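Local coordinates for mucus binding proteinn (Lactobacillus reuteri, PDB 4MT5), which probably helps the bacterium adhere to gastrointestinal mucus as a peptidoglycan-anchored surface protein, of which this chain is the fifth Mub repeat, at residues I93-E98 with V147-V152. Numbering follows the deposited sequence.
Sequences IHYVDE and VPSPAV
Tyr95 reaches across to 147-152 and meets Pro150 and Ser149 with the outer part of its ring and Val147 with its hydroxyl. The backbones do not pair: the nearest CA atoms, of Tyr95 and Ser149, are 8.1 Å apart, no hydrogen bond crosses, and the contact buries 162 Å² in all. Tyr95 CG lies beside the backbone N (chi1 -57°) and anti to the carbonyl carbon, which sends the ring away from strand 85-96 toward 147-152. Pro150 approaches from the opposite direction and lays CD over one face of the Tyr95 ring, 4.0 Å from its centroid and 28° off the ring normal, a CH-pi contact. Pro150 CD sits toward the CE1-CZ side, 3.6 Å from Tyr95 CE1. On the other face of the Tyr95 ring lies Ile93 CG2, 3.4 Å above the plane and shifted toward the rim, so the ring is sandwiched between proline and isoleucine. Ser149 comes in obliquely, its CA 4.0 Å from Tyr95 CE1, while its hydroxyl is hydrogen-bonded to His159 O. At the far end, Val147 CG1 touches Tyr95 OH at 3.4 Å; a chi1 of 164°, putting CG1 anti to the backbone N, turns this methyl to the phenol oxygen. With an alanine here instead of Tyr95, Pro150 CD would probably lose the ring face it lies on and Val147 CG1 the hydroxyl it touches, opening a gap between strand and loop. Within the Muc B2-like part of the repeat, which has the ubiquitin-like beta-grasp fold, the contact joins the large mixed sheet to the end of strand 142-148, paired with 161-167, and the loop that follows it. Pro150 O also hydrogen-bonds to Tyr180 OH on strand 174-182, and Gln104 of strand 104-120 touches both Tyr95 and Pro150, bringing both strands flanking 85-96 into this junction.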
loop_
_atom_site.group_PDB
_atom_site.type_symbol
_atom_site.label_atom_id
_atom_site.label_comp_id
_atom_site.label_asym_id
_atom_site.label_seq_id
_atom_site.Cartn_x
_atom_site.Cartn_y
_atom_site.Cartn_z
ATOM N N ILE A 93 -10.648 -25.255 -16.299
ATOM C CA ILE A 93 -11.586 -26.306 -16.660
ATOM C C ILE A 93 -10.843 -27.478 -17.278
ATOM O O ILE A 93 -10.127 -27.309 -18.260
ATOM C CB ILE A 93 -12.624 -25.821 -17.674
ATOM C CG1 ILE A 93 -13.304 -24.558 -17.167
ATOM C CG2 ILE A 93 -13.675 -26.894 -17.877
ATOM C CD1 ILE A 93 -13.975 -24.767 -15.824
ATOM N N HIS A 94 -11.004 -28.659 -16.687
ATOM C CA HIS A 94 -10.484 -29.899 -17.274
ATOM C C HIS A 94 -11.584 -30.650 -18.042
ATOM O O HIS A 94 -12.705 -30.810 -17.552
ATOM C CB HIS A 94 -9.877 -30.817 -16.202
ATOM C CG HIS A 94 -8.700 -30.227 -15.485
ATOM N ND1 HIS A 94 -7.558 -29.817 -16.139
ATOM C CD2 HIS A 94 -8.487 -29.989 -14.167
ATOM C CE1 HIS A 94 -6.695 -29.347 -15.256
ATOM N NE2 HIS A 94 -7.236 -29.434 -14.052
ATOM N N TYR A 95 -11.256 -31.104 -19.245
ATOM C CA TYR A 95 -12.188 -31.892 -20.039
ATOM C C TYR A 95 -11.671 -33.332 -20.228
ATOM O O TYR A 95 -10.722 -33.562 -20.974
ATOM C CB TYR A 95 -12.425 -31.221 -21.399
ATOM C CG TYR A 95 -12.942 -29.791 -21.340
ATOM C CD1 TYR A 95 -14.276 -29.519 -21.058
ATOM C CD2 TYR A 95 -12.095 -28.713 -21.590
ATOM C CE1 TYR A 95 -14.752 -28.207 -21.017
ATOM C CE2 TYR A 95 -12.561 -27.398 -21.551
ATOM C CZ TYR A 95 -13.890 -27.154 -21.265
ATOM O OH TYR A 95 -14.352 -25.855 -21.224
ATOM N N VAL A 96 -12.299 -34.302 -19.562
ATOM C CA VAL A 96 -11.801 -35.684 -19.580
ATOM C C VAL A 96 -12.818 -36.724 -20.056
ATOM O O VAL A 96 -13.815 -36.382 -20.688
ATOM C CB VAL A 96 -11.284 -36.106 -18.192
ATOM C CG1 VAL A 96 -10.108 -35.245 -17.787
ATOM C CG2 VAL A 96 -12.393 -36.011 -17.159
ATOM N N ASP A 97 -12.543 -37.995 -19.755
ATOM C CA ASP A 97 -13.485 -39.101 -20.004
ATOM C C ASP A 97 -13.634 -40.050 -18.798
ATOM O O ASP A 97 -13.420 -39.651 -17.653
ATOM C CB ASP A 97 -13.113 -39.877 -21.277
ATOM C CG ASP A 97 -11.736 -40.540 -21.199
ATOM O OD1 ASP A 97 -11.322 -40.986 -20.102
ATOM O OD2 ASP A 97 -11.071 -40.634 -22.257
ATOM N N GLU A 98 -13.989 -41.304 -19.060
ATOM C CA GLU A 98 -14.196 -42.282 -17.991
ATOM C C GLU A 98 -12.878 -42.665 -17.334
ATOM O O GLU A 98 -12.817 -42.928 -16.127
ATOM C CB GLU A 98 -14.871 -43.538 -18.542
ATOM C CG GLU A 98 -16.055 -43.261 -19.452
ATOM C CD GLU A 98 -17.266 -42.742 -18.701
ATOM O OE1 GLU A 98 -17.238 -42.709 -17.449
ATOM O OE2 GLU A 98 -18.254 -42.374 -19.370
ATOM N N VAL A 147 -18.437 -20.753 -19.011
ATOM C CA VAL A 147 -17.817 -21.398 -20.174
ATOM C C VAL A 147 -18.610 -22.611 -20.678
ATOM O O VAL A 147 -18.916 -23.544 -19.916
ATOM C CB VAL A 147 -16.327 -21.791 -19.937
ATOM C CG1 VAL A 147 -15.859 -22.791 -20.982
ATOM C CG2 VAL A 147 -15.438 -20.562 -19.962
ATOM N N PRO A 148 -18.964 -22.579 -21.972
ATOM C CA PRO A 148 -19.628 -23.689 -22.652
ATOM C C PRO A 148 -18.635 -24.816 -22.887
ATOM O O PRO A 148 -17.556 -24.575 -23.452
ATOM C CB PRO A 148 -20.040 -23.078 -23.999
ATOM C CG PRO A 148 -19.967 -21.601 -23.803
ATOM C CD PRO A 148 -18.839 -21.405 -22.852
ATOM N N SER A 149 -18.989 -26.017 -22.437
ATOM C CA SER A 149 -18.240 -27.218 -22.778
ATOM C C SER A 149 -18.307 -27.391 -24.292
ATOM O O SER A 149 -19.399 -27.336 -24.865
ATOM C CB SER A 149 -18.864 -28.444 -22.104
ATOM O OG SER A 149 -19.086 -28.235 -20.719
ATOM N N PRO A 150 -17.150 -27.597 -24.951
ATOM C CA PRO A 150 -17.170 -27.740 -26.410
ATOM C C PRO A 150 -17.796 -29.078 -26.849
ATOM O O PRO A 150 -17.930 -30.006 -26.045
ATOM C CB PRO A 150 -15.689 -27.691 -26.795
ATOM C CG PRO A 150 -14.946 -27.334 -25.551
ATOM C CD PRO A 150 -15.793 -27.758 -24.408
ATOM N N ALA A 151 -18.179 -29.163 -28.119
ATOM C CA ALA A 151 -18.826 -30.356 -28.650
ATOM C C ALA A 151 -17.790 -31.346 -29.150
ATOM O O ALA A 151 -16.943 -31.010 -29.983
ATOM C CB ALA A 151 -19.792 -29.993 -29.774
ATOM N N VAL A 152 -17.859 -32.563 -28.620
ATOM C CA VAL A 152 -17.059 -33.671 -29.120
ATOM C C VAL A 152 -18.028 -34.737 -29.614
ATOM O O VAL A 152 -18.782 -35.313 -28.827
ATOM C CB VAL A 152 -16.148 -34.263 -28.026
ATOM C CG1 VAL A 152 -15.108 -35.181 -28.645
ATOM C CG2 VAL A 152 -15.467 -33.153 -27.253
#